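Local coordinates for vacuolar protein sorting-associated protein 29 (Entamoeba histolytica, PDB 5XCJ), which binds zinc through a calcineurin-like metallophosphatase fold and probably works in retromer-mediated protein sorting and transport, at residues V3-D8 and M151-N156; V34-N39 and V56-G61; I110-H115 and L130-A135. The protein carries 1 engineered substitution. One frame throughout, in Å; residues are numbered along the deposited sequence.

Contact 1. Residues V3-D8 and M151-N156; sequences VLVIGD and MLLEIN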
loop_
_atom_site.group_PDB
_atom_site.type_symbol
_atom_site.label_atom_id
_atom_site.label_comp_id
_atom_site.label_asym_id
_atom_site.label_seq_id
_atom_site.Cartn_x
_atom_site.Cartn_y
_atom_site.Cartn_z
ATOM N N VAL A 3 -4.715 8.708 -5.133
ATOM C CA VAL A 3 -3.512 7.947 -4.827
ATOM C C VAL A 3 -3.745 6.444 -4.754
ATOM O O VAL A 3 -4.562 5.967 -3.974
ATOM C CB VAL A 3 -2.950 8.400 -3.471
ATOM C CG1 VAL A 3 -1.568 7.830 -3.227
ATOM C CG2 VAL A 3 -2.967 9.916 -3.365
ATOM N N LEU A 4 -3.013 5.696 -5.567
ATOM C CA LEU A 4 -3.140 4.254 -5.553
ATOM C C LEU A 4 -2.144 3.729 -4.524
ATOM O O LEU A 4 -0.962 4.015 -4.620
ATOM C CB LEU A 4 -2.824 3.675 -6.936
ATOM C CG LEU A 4 -2.613 2.167 -7.070
ATOM C CD1 LEU A 4 -3.868 1.370 -6.753
ATOM C CD2 LEU A 4 -2.075 1.803 -8.444
ATOM N N VAL A 5 -2.635 3.003 -3.527
ATOM C CA VAL A 5 -1.768 2.421 -2.508
ATOM C C VAL A 5 -1.732 0.918 -2.774
ATOM O O VAL A 5 -2.734 0.227 -2.647
ATOM C CB VAL A 5 -2.271 2.725 -1.087
ATOM C CG1 VAL A 5 -1.305 2.189 -0.042
ATOM C CG2 VAL A 5 -2.477 4.220 -0.914
ATOM N N ILE A 6 -0.559 0.428 -3.150
ATOM C CA ILE A 6 -0.369 -0.973 -3.516
ATOM C C ILE A 6 1.003 -1.497 -3.081
ATOM O O ILE A 6 1.888 -0.710 -2.773
ATOM C CB ILE A 6 -0.530 -1.117 -5.046
ATOM C CG1 ILE A 6 -0.949 -2.530 -5.458
ATOM C CG2 ILE A 6 0.729 -0.656 -5.748
ATOM C CD1 ILE A 6 -1.368 -2.640 -6.907
ATOM N N GLY A 7 1.158 -2.818 -3.054
ATOM C CA GLY A 7 2.415 -3.433 -2.666
ATOM C C GLY A 7 2.378 -4.926 -2.384
ATOM O O GLY A 7 1.372 -5.591 -2.608
ATOM N N ASP A 8 3.499 -5.438 -1.880
ATOM C CA ASP A 8 3.646 -6.849 -1.525
ATOM C C ASP A 8 3.320 -7.795 -2.675
ATOM O O ASP A 8 2.596 -8.765 -2.516
ATOM C CB ASP A 8 2.850 -7.190 -0.271
ATOM C CG ASP A 8 3.554 -6.753 0.992
ATOM O OD1 ASP A 8 4.790 -6.837 1.018
ATOM O OD2 ASP A 8 2.877 -6.315 1.937
ATOM N N MET A 151 -5.673 -0.316 -2.282
ATOM C CA MET A 151 -6.438 0.830 -1.820
ATOM C C MET A 151 -6.342 2.002 -2.779
ATOM O O MET A 151 -5.333 2.192 -3.442
ATOM C CB MET A 151 -5.901 1.321 -0.481
ATOM C CG MET A 151 -6.257 0.506 0.741
ATOM S SD MET A 151 -5.527 1.303 2.189
ATOM C CE MET A 151 -6.152 0.267 3.504
ATOM N N LEU A 152 -7.413 2.780 -2.842
ATOM C CA LEU A 152 -7.436 3.991 -3.634
ATOM C C LEU A 152 -7.842 5.095 -2.675
ATOM O O LEU A 152 -8.836 4.963 -1.972
ATOM C CB LEU A 152 -8.430 3.900 -4.782
ATOM C CG LEU A 152 -7.944 3.128 -5.999
ATOM C CD1 LEU A 152 -9.013 3.117 -7.074
ATOM C CD2 LEU A 152 -6.652 3.736 -6.515
ATOM N N LEU A 153 -7.062 6.162 -2.629
ATOM C CA LEU A 153 -7.366 7.265 -1.733
ATOM C C LEU A 153 -7.802 8.492 -2.497
ATOM O O LEU A 153 -7.186 8.870 -3.482
ATOM C CB LEU A 153 -6.158 7.640 -0.870
ATOM C CG LEU A 153 -5.325 6.566 -0.177
ATOM C CD1 LEU A 153 -4.212 7.239 0.610
ATOM C CD2 LEU A 153 -6.180 5.688 0.718
ATOM N N GLU A 154 -8.883 9.102 -2.036
ATOM C CA GLU A 154 -9.355 10.330 -2.635
ATOM C C GLU A 154 -9.091 11.372 -1.561
ATOM O O GLU A 154 -9.680 11.321 -0.489
ATOM C CB GLU A 154 -10.841 10.234 -2.961
ATOM C CG GLU A 154 -11.477 11.533 -3.420
ATOM C CD GLU A 154 -12.866 11.334 -4.001
ATOM O OE1 GLU A 154 -13.445 10.245 -3.821
ATOM O OE2 GLU A 154 -13.374 12.270 -4.643
ATOM N N ILE A 155 -8.161 12.275 -1.829
ATOM C CA ILE A 155 -7.832 13.309 -0.868
ATOM C C ILE A 155 -8.079 14.713 -1.403
ATOM O O ILE A 155 -7.549 15.102 -2.438
ATOM C CB ILE A 155 -6.349 13.235 -0.458
ATOM C CG1 ILE A 155 -6.038 11.912 0.239
ATOM C CG2 ILE A 155 -5.973 14.409 0.429
ATOM C CD1 ILE A 155 -4.618 11.818 0.739
ATOM N N ASN A 156 -8.916 15.464 -0.703
ATOM C CA ASN A 156 -9.135 16.851 -1.052
ATOM C C ASN A 156 -8.795 17.598 0.223
ATOM O O ASN A 156 -9.573 17.569 1.169
ATOM C CB ASN A 156 -10.589 17.092 -1.444
ATOM C CG ASN A 156 -10.800 18.454 -2.076
ATOM O OD1 ASN A 156 -9.844 19.126 -2.454
ATOM N ND2 ASN A 156 -12.052 18.865 -2.191
#
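Val3 and Val5 are joined to Leu153 and Met151 by backbone hydrogen bonds that define two antiparallel hydrogen-bonded pairs. In the first, Val3 N to Leu153 O measures 3.0 Å and Leu153 N to Val3 O 2.8 Å. The second repeats the pattern, with Val5 N to Met151 O at 2.8 Å and Met151 N to Val5 O at 3.0 Å. Between them Leu4 faces Leu152 as a non-hydrogen-bonded pair, and Val3 O also receives a CA-H...O contact from Leu152 CA at 3.5 Å. The strand directions differ by 152°, a clear twist away from exact antiparallel.

The apolar contacts divide between the two faces of the sheet. On one, Leu4 and Leu152 meet obliquely, the CD2 methyl of Leu152 resting against both the CD1 methyl and the CA of Leu4, with Leu4 CD1 to Leu152 CD2 at 3.7 Å. Leu152 carries CG beside its backbone N (chi1 -80°), and the extended next torsion sends CD1 outward while CD2 is left leaning over Leu4. Helix 20-28 adds Leu26, against Leu4, and Arg25, against Leu152. On the other face, Val5 uses two parts of its side chain: CB stands 3.9 Å from Met151 CB, whereas CG2 reaches diagonally to Leu153 CG at 3.8 Å. That methyl lies beside the backbone N of Val5, on the side of Leu153. Met151 then runs extended beyond CG and leads away from Val5, while Pro132 touches Val5 from a loop.

All the touching residues are buried, and their four paired N-H and C=O groups satisfy one another, so polar backbone can cross the hydrophobic interior. Chemically this is a seam of mutual backbone bonds wrapped in aliphatic carbon, joining the parallel half of the six-stranded sheet to its antiparallel half.

Contact 2. Residues V34-N39 and V56-G61; sequences VLCTGN and VHVVKG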
loop_
_atom_site.group_PDB
_atom_site.type_symbol
_atom_site.label_atom_id
_atom_site.label_comp_id
_atom_site.label_asym_id
_atom_site.label_seq_id
_atom_site.Cartn_x
_atom_site.Cartn_y
_atom_site.Cartn_z
ATOM N N VAL A 34 1.162 7.102 -7.054
ATOM C CA VAL A 34 1.208 5.712 -6.656
ATOM C C VAL A 34 2.162 5.567 -5.470
ATOM O O VAL A 34 3.304 6.007 -5.536
ATOM C CB VAL A 34 1.707 4.808 -7.800
ATOM C CG1 VAL A 34 2.175 3.472 -7.261
ATOM C CG2 VAL A 34 0.632 4.620 -8.861
ATOM N N LEU A 35 1.673 4.996 -4.377
ATOM C CA LEU A 35 2.504 4.755 -3.207
ATOM C C LEU A 35 2.614 3.243 -3.079
ATOM O O LEU A 35 1.644 2.568 -2.762
ATOM C CB LEU A 35 1.883 5.379 -1.959
ATOM C CG LEU A 35 1.632 6.883 -2.076
ATOM C CD1 LEU A 35 1.209 7.487 -0.747
ATOM C CD2 LEU A 35 2.837 7.605 -2.656
ATOM N N CYS A 36 3.806 2.724 -3.320
ATOM C CA CYS A 36 4.036 1.295 -3.282
ATOM C C CYS A 36 4.891 0.895 -2.090
ATOM O O CYS A 36 5.972 1.434 -1.879
ATOM C CB CYS A 36 4.692 0.840 -4.583
ATOM S SG CYS A 36 4.988 -0.934 -4.691
ATOM N N THR A 37 4.415 -0.096 -1.350
ATOM C CA THR A 37 5.102 -0.599 -0.162
ATOM C C THR A 37 6.355 -1.441 -0.420
ATOM O O THR A 37 7.089 -1.743 0.511
ATOM C CB THR A 37 4.154 -1.352 0.785
ATOM O OG1 THR A 37 3.498 -2.406 0.079
ATOM C CG2 THR A 37 3.124 -0.397 1.370
ATOM N N GLY A 38 6.611 -1.805 -1.670
ATOM C CA GLY A 38 7.776 -2.626 -1.967
ATOM C C GLY A 38 7.449 -4.063 -2.328
ATOM O O GLY A 38 6.302 -4.382 -2.612
ATOM N N ASN A 39 8.468 -4.921 -2.273
ATOM C CA ASN A 39 8.336 -6.323 -2.625
ATOM C C ASN A 39 7.814 -6.530 -4.053
ATOM O O ASN A 39 6.824 -7.211 -4.280
ATOM C CB ASN A 39 7.510 -7.088 -1.593
ATOM C CG ASN A 39 8.339 -7.510 -0.392
ATOM O OD1 ASN A 39 9.532 -7.239 -0.332
ATOM N ND2 ASN A 39 7.707 -8.167 0.564
ATOM N N VAL A 56 5.310 7.822 -9.272
ATOM C CA VAL A 56 5.378 6.537 -8.599
ATOM C C VAL A 56 6.431 6.529 -7.497
ATOM O O VAL A 56 7.551 6.975 -7.704
ATOM C CB VAL A 56 5.689 5.412 -9.596
ATOM C CG1 VAL A 56 5.777 4.076 -8.884
ATOM C CG2 VAL A 56 4.634 5.377 -10.690
ATOM N N HIS A 57 6.046 6.044 -6.319
ATOM C CA HIS A 57 6.962 5.939 -5.189
ATOM C C HIS A 57 7.035 4.507 -4.689
ATOM O O HIS A 57 6.010 3.876 -4.435
ATOM C CB HIS A 57 6.521 6.858 -4.061
ATOM C CG HIS A 57 6.265 8.260 -4.501
ATOM N ND1 HIS A 57 7.178 9.273 -4.322
ATOM C CD2 HIS A 57 5.201 8.820 -5.120
ATOM C CE1 HIS A 57 6.688 10.394 -4.809
ATOM N NE2 HIS A 57 5.490 10.148 -5.303
ATOM N N VAL A 58 8.251 3.988 -4.591
ATOM C CA VAL A 58 8.476 2.637 -4.106
ATOM C C VAL A 58 9.544 2.578 -3.018
ATOM O O VAL A 58 10.647 3.070 -3.194
ATOM C CB VAL A 58 8.875 1.698 -5.256
ATOM C CG1 VAL A 58 9.066 0.283 -4.747
ATOM C CG2 VAL A 58 7.833 1.746 -6.356
ATOM N N VAL A 59 9.202 1.981 -1.887
ATOM C CA VAL A 59 10.155 1.812 -0.793
ATOM C C VAL A 59 10.764 0.413 -0.845
ATOM O O VAL A 59 10.224 -0.479 -1.498
ATOM C CB VAL A 59 9.522 2.063 0.585
ATOM C CG1 VAL A 59 9.228 3.542 0.770
ATOM C CG2 VAL A 59 8.265 1.228 0.755
ATOM N N LYS A 60 11.880 0.220 -0.150
ATOM C CA LYS A 60 12.540 -1.076 -0.155
ATOM C C LYS A 60 11.844 -2.109 0.721
ATOM O O LYS A 60 11.623 -1.907 1.905
ATOM C CB LYS A 60 14.003 -0.946 0.265
ATOM C CG LYS A 60 14.717 -2.280 0.345
ATOM C CD LYS A 60 16.185 -2.124 0.685
ATOM C CE LYS A 60 16.855 -3.474 0.844
ATOM N NZ LYS A 60 16.040 -4.423 1.644
ATOM N N GLY A 61 11.497 -3.224 0.096
ATOM C CA GLY A 61 10.851 -4.340 0.746
ATOM C C GLY A 61 11.834 -5.310 1.370
ATOM O O GLY A 61 13.038 -5.109 1.310
#
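Leu35 and His57 share one first torsion, CG beside the backbone N and opposite the carbonyl carbon (chi1 -57° and -51°), which sets the two side chains alongside each other and pointing the same way. Leu35 CD2 approaches the imidazole obliquely, 3.6 Å from His57 CD2. Val34 O lies at the ring edge and in its plane, 3.4 Å from the same His57 CD2. On the other face of the sheet the equivalent alignment brings Val34 CG1 within 4.0 Å of Val56 CG1, and Cys36 CB packs on Val58 CG2. In Cys36 the sulfur is anti to the backbone N (chi1 -178°), beside the carbonyl carbon, which puts it near the N-H two residues on; the resulting hydrogen bond, Gly38 N to Cys36 SG, is long at 3.5 Å.

The parallel register is fixed by three backbone bonds: His57 N to Val34 O at 2.9 Å, Cys36 N to His57 O at 2.7 Å, and a longer one from Val59 N to Cys36 O at 3.3 Å. Past the strands, Gly38 and Gly61 let the two loops run close together. Asn39 OD1 comes within 3.4 Å of Gly61 CA, but the bond Asn39 OD1 accepts comes from Phe63 N. One carboxylate oxygen, Asp64 OD2, accepts from both Asn39 N and Gly61 N and thereby ties the two loops to each other.

Strands 33-36 and 55-58 with helix 43-52 form a beta-alpha-beta unit, and Leu49 of that helix covers the face of Val34, Cys36 and Val56. The loops leaving the C-terminal ends of its strands carry Asn39, a zinc ligand of this protein, and position 62, another ligand site, where an engineered alanine now stands; no zinc is bound in this model, but the layout is that of a metallophosphatase metal centre.

Contact 3. Residues I110-H115 and L130-A135; sequences ILITGH and LNPGSA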
loop_
_atom_site.group_PDB
_atom_site.type_symbol
_atom_site.label_atom_id
_atom_site.label_comp_id
_atom_site.label_asym_id
_atom_site.label_seq_id
_atom_site.Cartn_x
_atom_site.Cartn_y
_atom_site.Cartn_z
ATOM N N ILE A 110 -0.344 10.475 7.940
ATOM C CA ILE A 110 -0.686 9.152 7.456
ATOM C C ILE A 110 0.536 8.244 7.333
ATOM O O ILE A 110 1.553 8.639 6.783
ATOM C CB ILE A 110 -1.363 9.231 6.072
ATOM C CG1 ILE A 110 -2.625 10.092 6.122
ATOM C CG2 ILE A 110 -1.691 7.844 5.549
ATOM C CD1 ILE A 110 -3.326 10.218 4.788
ATOM N N LEU A 111 0.431 7.032 7.863
ATOM C CA LEU A 111 1.521 6.074 7.750
ATOM C C LEU A 111 1.057 4.856 6.962
ATOM O O LEU A 111 0.125 4.165 7.353
ATOM C CB LEU A 111 2.039 5.647 9.125
ATOM C CG LEU A 111 3.218 4.674 9.094
ATOM C CD1 LEU A 111 4.452 5.350 8.533
ATOM C CD2 LEU A 111 3.499 4.101 10.475
ATOM N N ILE A 112 1.739 4.590 5.857
ATOM C CA ILE A 112 1.413 3.465 5.004
ATOM C C ILE A 112 2.496 2.405 5.128
ATOM O O ILE A 112 3.676 2.691 4.967
ATOM C CB ILE A 112 1.282 3.885 3.530
ATOM C CG1 ILE A 112 0.222 4.981 3.377
ATOM C CG2 ILE A 112 0.959 2.688 2.661
ATOM C CD1 ILE A 112 -0.010 5.430 1.955
ATOM N N THR A 113 2.068 1.188 5.439
ATOM C CA THR A 113 2.949 0.037 5.595
ATOM C C THR A 113 2.307 -1.230 5.019
ATOM O O THR A 113 1.101 -1.298 4.860
ATOM C CB THR A 113 3.314 -0.213 7.076
ATOM O OG1 THR A 113 2.123 -0.395 7.850
ATOM C CG2 THR A 113 4.111 0.945 7.640
ATOM N N GLY A 114 3.129 -2.219 4.698
ATOM C CA GLY A 114 2.640 -3.475 4.172
ATOM C C GLY A 114 3.059 -4.584 5.110
ATOM O O GLY A 114 2.678 -4.555 6.282
ATOM N N HIS A 115 3.764 -5.574 4.572
ATOM C CA HIS A 115 4.312 -6.704 5.329
ATOM C C HIS A 115 3.334 -7.777 5.815
ATOM O O HIS A 115 3.566 -8.961 5.635
ATOM C CB HIS A 115 5.175 -6.213 6.489
ATOM C CG HIS A 115 5.907 -7.309 7.193
ATOM N ND1 HIS A 115 7.121 -7.789 6.760
ATOM C CD2 HIS A 115 5.586 -8.031 8.291
ATOM C CE1 HIS A 115 7.522 -8.757 7.564
ATOM N NE2 HIS A 115 6.611 -8.920 8.502
ATOM N N LEU A 130 -2.546 2.995 7.291
ATOM C CA LEU A 130 -3.073 2.255 6.150
ATOM C C LEU A 130 -2.176 1.142 5.611
ATOM O O LEU A 130 -0.972 1.309 5.477
ATOM C CB LEU A 130 -3.398 3.228 5.018
ATOM C CG LEU A 130 -4.009 4.556 5.457
ATOM C CD1 LEU A 130 -4.138 5.525 4.298
ATOM C CD2 LEU A 130 -5.352 4.312 6.110
ATOM N N ASN A 131 -2.779 -0.006 5.354
ATOM C CA ASN A 131 -2.089 -1.143 4.770
ATOM C C ASN A 131 -2.978 -1.650 3.634
ATOM O O ASN A 131 -4.107 -2.049 3.878
ATOM C CB ASN A 131 -1.889 -2.214 5.834
ATOM C CG ASN A 131 -1.055 -3.377 5.349
ATOM O OD1 ASN A 131 -1.123 -3.765 4.198
ATOM N ND2 ASN A 131 -0.269 -3.945 6.249
ATOM N N PRO A 132 -2.468 -1.663 2.410
ATOM C CA PRO A 132 -3.268 -2.115 1.265
ATOM C C PRO A 132 -3.283 -3.633 1.062
ATOM O O PRO A 132 -3.981 -4.116 0.175
ATOM C CB PRO A 132 -2.594 -1.429 0.074
ATOM C CG PRO A 132 -1.182 -1.248 0.499
ATOM C CD PRO A 132 -1.171 -1.105 1.994
ATOM N N GLY A 133 -2.531 -4.362 1.879
ATOM C CA GLY A 133 -2.446 -5.803 1.738
ATOM C C GLY A 133 -1.552 -6.171 0.561
ATOM O O GLY A 133 -0.796 -5.348 0.063
ATOM N N SER A 134 -1.639 -7.412 0.113
ATOM C CA SER A 134 -0.831 -7.836 -1.012
ATOM C C SER A 134 -1.690 -7.758 -2.262
ATOM O O SER A 134 -2.779 -8.319 -2.315
ATOM C CB SER A 134 -0.313 -9.258 -0.815
ATOM O OG SER A 134 0.249 -9.753 -2.010
ATOM N N ALA A 135 -1.160 -7.100 -3.282
ATOM C CA ALA A 135 -1.864 -6.905 -4.545
ATOM C C ALA A 135 -2.196 -8.223 -5.217
ATOM O O ALA A 135 -3.222 -8.353 -5.866
ATOM C CB ALA A 135 -1.045 -6.033 -5.481
#
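Leu130 and Ile110 meet at an oblique angle, branch against branch, with Ile110 CG2 lying 3.6 Å from Leu130 CD1. The methyl reaches this place because Ile110 CG1 sits beside the backbone N (chi1 -58°), leaving CG2 beside the carbonyl carbon. Ile112 makes a looser fit: its CG1 stays 4.3 Å from Leu130 CB. Its CG2 instead sits near Leu130 O, an oxygen gripped by Thr113 N at 3.0 Å and by a CA-H...O contact from Ile112 CA at 3.2 Å. Leu130 N closes the parallel pairing on Leu111 O at 2.9 Å.

These bonds join strand 110-112 to strand 127-131 inside the five-stranded sheet, while Val5 of the other sheet packs on Ile112 and Pro132, as expected where the two layers of a metallophosphatase sandwich meet. Strand 110-112 leads into the Gly-His-Thr-His sequence of this superfamily, whose His115 and His117 bind zinc in this protein, though none is bound here; Asp8 OD2 accepts from His115 N.

Asn131 turns the flat of its amide to the chain at Thr113 and Gly114. With its CG anti to the backbone N (chi1 -174°), the amide presents a face to Thr113 O, which stands over Asn131 CG at 3.0 Å, close to the perpendicular of the amide plane. The oxygen end of the amide faces back to its own segment: Asn131 OD1 accepts from Gly133 N at 2.8 Å, forming an Asx turn that fixes the rotation of the group. Its nitrogen end reaches Gly114, with Asn131 ND2 3.0 Å from Gly114 O. Pro132 follows, its CD packing against Thr113 O and, more loosely, the CG2 methyl of Ile112.

Overall arrangement
The three contacts lie close together in one compact chain: their centres are about 12 Å (1 and 2), 9 Å (1 and 3) and 10 Å (2 and 3) apart. Contacts 1 and 2 belong to the same six-stranded sheet, where strands 2-6 and 33-36 are neighbours, whereas contact 3 belongs to the five-stranded sheet. Along the chain, contacts 2 and 3 follow one another, both nested inside the long loop that contact 1 closes. Leu35 packs on Ile112 between the sheets. The loops after the strands bring Asp8, Asn39 and His115 together, and Asp8 O also meets Ser134 OG there, so that zinc ligands following strands of both sheets share one site, empty in this model.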